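Long-range contact in aminopeptidase (Aneurinibacillus sp. AM-1, PDB 5IB9), which probably acts as a zinc-dependent aminopeptidase of the M28 family, removing amino acids from the N-termini of peptides: residues N20-L25 with D240-V245. Residues are numbered along the deposited sequence; the frame is centred on the assembly and turned at random.
Sequences NTIQFL and DDASGV. With ZN (zinc ion), chain C; ZN (zinc ion), chain B; BES (2-(3-amino-2-hydroxy-4-phenyl-butyrylamino)-4-methyl-pentanoic acid), chain H.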
loop_
_atom_site.group_PDB
_atom_site.type_symbol
_atom_site.label_atom_id
_atom_site.label_comp_id
_atom_site.label_asym_id
_atom_site.label_seq_id
_atom_site.Cartn_x
_atom_site.Cartn_y
_atom_site.Cartn_z
ATOM N N ASN A 20 -16.487 -28.163 -12.437
ATOM C CA ASN A 20 -16.109 -27.571 -13.792
ATOM C C ASN A 20 -15.236 -26.309 -13.597
ATOM O O ASN A 20 -14.296 -26.085 -14.375
ATOM C CB ASN A 20 -17.374 -27.278 -14.571
ATOM C CG ASN A 20 -18.022 -28.592 -15.097
ATOM O OD1 ASN A 20 -17.423 -29.649 -15.017
ATOM N ND2 ASN A 20 -19.279 -28.481 -15.524
ATOM N N THR A 21 -15.590 -25.491 -12.599
ATOM C CA THR A 21 -14.665 -24.396 -12.361
ATOM C C THR A 21 -13.259 -24.805 -12.010
ATOM O O THR A 21 -12.256 -24.268 -12.522
ATOM C CB THR A 21 -15.270 -23.545 -11.150
ATOM O OG1 THR A 21 -16.482 -22.921 -11.523
ATOM C CG2 THR A 21 -14.213 -22.482 -10.653
ATOM N N ILE A 22 -13.119 -25.818 -11.141
ATOM C CA ILE A 22 -11.755 -26.301 -10.764
ATOM C C ILE A 22 -11.032 -26.889 -12.005
ATOM O O ILE A 22 -9.821 -26.707 -12.143
ATOM C CB ILE A 22 -11.765 -27.337 -9.556
ATOM C CG1 ILE A 22 -12.465 -26.602 -8.372
ATOM C CG2 ILE A 22 -10.429 -27.831 -9.240
ATOM C CD1 ILE A 22 -12.919 -27.585 -7.186
ATOM N N GLN A 23 -11.789 -27.637 -12.795
ATOM C CA GLN A 23 -11.202 -28.277 -13.984
ATOM C C GLN A 23 -10.645 -27.165 -14.886
ATOM O O GLN A 23 -9.486 -27.298 -15.328
ATOM C CB GLN A 23 -12.320 -28.971 -14.732
ATOM C CG GLN A 23 -11.790 -29.772 -15.949
ATOM C CD GLN A 23 -12.933 -30.628 -16.526
ATOM O OE1 GLN A 23 -14.096 -30.188 -16.642
ATOM N NE2 GLN A 23 -12.621 -31.866 -16.845
ATOM N N PHE A 24 -11.421 -26.097 -15.066
ATOM C CA PHE A 24 -10.922 -24.976 -15.932
ATOM C C PHE A 24 -9.641 -24.390 -15.323
ATOM O O PHE A 24 -8.611 -24.167 -16.004
ATOM C CB PHE A 24 -12.012 -23.893 -16.198
ATOM C CG PHE A 24 -11.470 -22.771 -17.020
ATOM C CD1 PHE A 24 -11.377 -22.912 -18.423
ATOM C CD2 PHE A 24 -10.855 -21.656 -16.368
ATOM C CE1 PHE A 24 -10.672 -21.902 -19.172
ATOM C CE2 PHE A 24 -10.123 -20.632 -17.081
ATOM C CZ PHE A 24 -10.112 -20.803 -18.534
ATOM N N LEU A 25 -9.694 -23.993 -14.015
ATOM C CA LEU A 25 -8.646 -23.213 -13.417
ATOM C C LEU A 25 -7.314 -23.958 -13.237
ATOM O O LEU A 25 -6.244 -23.396 -13.251
ATOM C CB LEU A 25 -9.127 -22.584 -12.032
ATOM C CG LEU A 25 -10.213 -21.526 -12.248
ATOM C CD1 LEU A 25 -10.647 -21.262 -10.827
ATOM C CD2 LEU A 25 -9.661 -20.283 -12.892
ATOM N N ASP A 240 -5.896 -25.729 -3.608
ATOM C CA ASP A 240 -5.336 -24.496 -3.058
ATOM C C ASP A 240 -5.171 -23.540 -4.234
ATOM O O ASP A 240 -4.081 -23.504 -4.802
ATOM C CB ASP A 240 -3.929 -24.731 -2.337
ATOM C CG ASP A 240 -3.434 -23.575 -1.558
ATOM O OD1 ASP A 240 -4.377 -22.566 -1.469
ATOM O OD2 ASP A 240 -2.254 -23.301 -1.052
ATOM N N ASP A 241 -6.137 -22.686 -4.671
ATOM C CA ASP A 241 -7.408 -22.512 -4.006
ATOM C C ASP A 241 -8.458 -22.407 -5.076
ATOM O O ASP A 241 -9.455 -21.692 -4.905
ATOM C CB ASP A 241 -7.425 -21.288 -3.076
ATOM C CG ASP A 241 -8.691 -21.286 -2.230
ATOM O OD1 ASP A 241 -9.369 -22.303 -1.978
ATOM O OD2 ASP A 241 -9.052 -20.092 -1.772
ATOM N N ALA A 242 -8.344 -23.220 -6.173
ATOM C CA ALA A 242 -9.531 -23.285 -7.048
ATOM C C ALA A 242 -10.793 -23.755 -6.398
ATOM O O ALA A 242 -11.899 -23.299 -6.772
ATOM C CB ALA A 242 -9.253 -24.085 -8.374
ATOM N N SER A 243 -10.683 -24.638 -5.402
ATOM C CA SER A 243 -11.806 -25.073 -4.664
ATOM C C SER A 243 -12.579 -23.903 -4.069
ATOM O O SER A 243 -13.787 -23.831 -4.222
ATOM C CB SER A 243 -11.370 -26.075 -3.556
ATOM O OG SER A 243 -10.628 -25.428 -2.544
ATOM N N GLY A 244 -11.868 -23.027 -3.378
ATOM C CA GLY A 244 -12.550 -21.890 -2.773
ATOM C C GLY A 244 -13.144 -20.933 -3.813
ATOM O O GLY A 244 -14.165 -20.385 -3.567
ATOM N N VAL A 245 -12.443 -20.753 -4.914
ATOM C CA VAL A 245 -12.987 -19.903 -6.012
ATOM C C VAL A 245 -14.290 -20.537 -6.504
ATOM O O VAL A 245 -15.285 -19.801 -6.711
ATOM C CB VAL A 245 -11.995 -19.836 -7.130
ATOM C CG1 VAL A 245 -12.719 -19.155 -8.354
ATOM C CG2 VAL A 245 -10.751 -18.993 -6.714
HETATM ZN ZN ZN C . -4.746 -21.080 -0.162
HETATM ZN ZN ZN B . -1.329 -21.905 -0.521
HETATM N N2 BES H . -4.197 -22.235 2.065
HETATM C C1 BES H . -2.890 -21.782 2.541
HETATM C C6 BES H . -2.972 -21.596 4.054
HETATM C C7 BES H . -3.094 -22.837 4.933
HETATM C C8 BES H . -2.404 -24.045 4.661
HETATM C C12 BES H . -3.906 -22.746 6.085
HETATM C C9 BES H . -2.539 -25.137 5.543
HETATM C C11 BES H . -4.046 -23.851 6.971
HETATM C C10 BES H . -3.362 -25.042 6.684
HETATM C C2 BES H . -2.500 -20.477 1.838
HETATM O O2 BES H . -2.807 -20.791 0.481
HETATM C C3 BES H . -1.027 -20.347 2.024
HETATM O O3 BES H . -0.307 -21.182 1.486
HETATM N N1 BES H . -0.606 -19.419 2.812
HETATM C C4 BES H . 0.830 -19.311 3.087
HETATM C C13 BES H . 0.917 -18.122 4.027
HETATM C C14 BES H . 0.465 -16.793 3.412
HETATM C C15 BES H . 0.769 -15.759 4.488
HETATM C C16 BES H . 1.106 -16.453 2.065
HETATM C C5 BES H . 1.383 -20.479 3.894
HETATM O O1 BES H . 2.635 -20.668 3.910
HETATM O O4 BES H . 0.649 -21.242 4.548
#
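The M28 dinuclear zinc site is backed here by apolar helix packing, in which Ile22 and Leu25 lie against Ala242, Ser243 and Val245 on the side of helix 238-256 turned from the metals. No hydrogen bond joins the segments; their axes approach to 8.7 Å and run roughly antiparallel, at 142°. With chi1 at -57°, Ile22 CG1 stands beside the backbone N and CG2 opposite it: CG2 meets Ala242 CB at 4.0 Å, while CG1 rests on the Ala242 carbonyl and carries CD1 to 3.7 Å from Ser243 CA. Shortening Ile22 to an alanine would remove all three carbons and is likely to open a gap beside Ser243 CA and the Ala242 carbonyl. Leu25 CD1 reaches both Ala242 CB and, at 3.9 Å, Val245 CG1. Two residues before Ala242, Asp240 bridges the zinc ions, and a cis peptide follows it. Its OD1 binds the chain C zinc at 2.0 Å, shared with His228 and Asp301; OD2 binds the chain B zinc at 1.8 Å, shared with Glu273 and His371. Bestatin's O2 bridges both metals. Gly244 N donates to Asp241 OD1 at 3.0 Å, bent at 135° and from above the carboxylate plane, an Asx motif beside the metal ligand. Ser243 OG is hydrogen-bonded to Asn239 O and Val303 N. Helix 35-50 flanks the interface, with Ala40 on Leu25 and Ile44 on Val245, and strand 222-228 meets Val245 through Ser227.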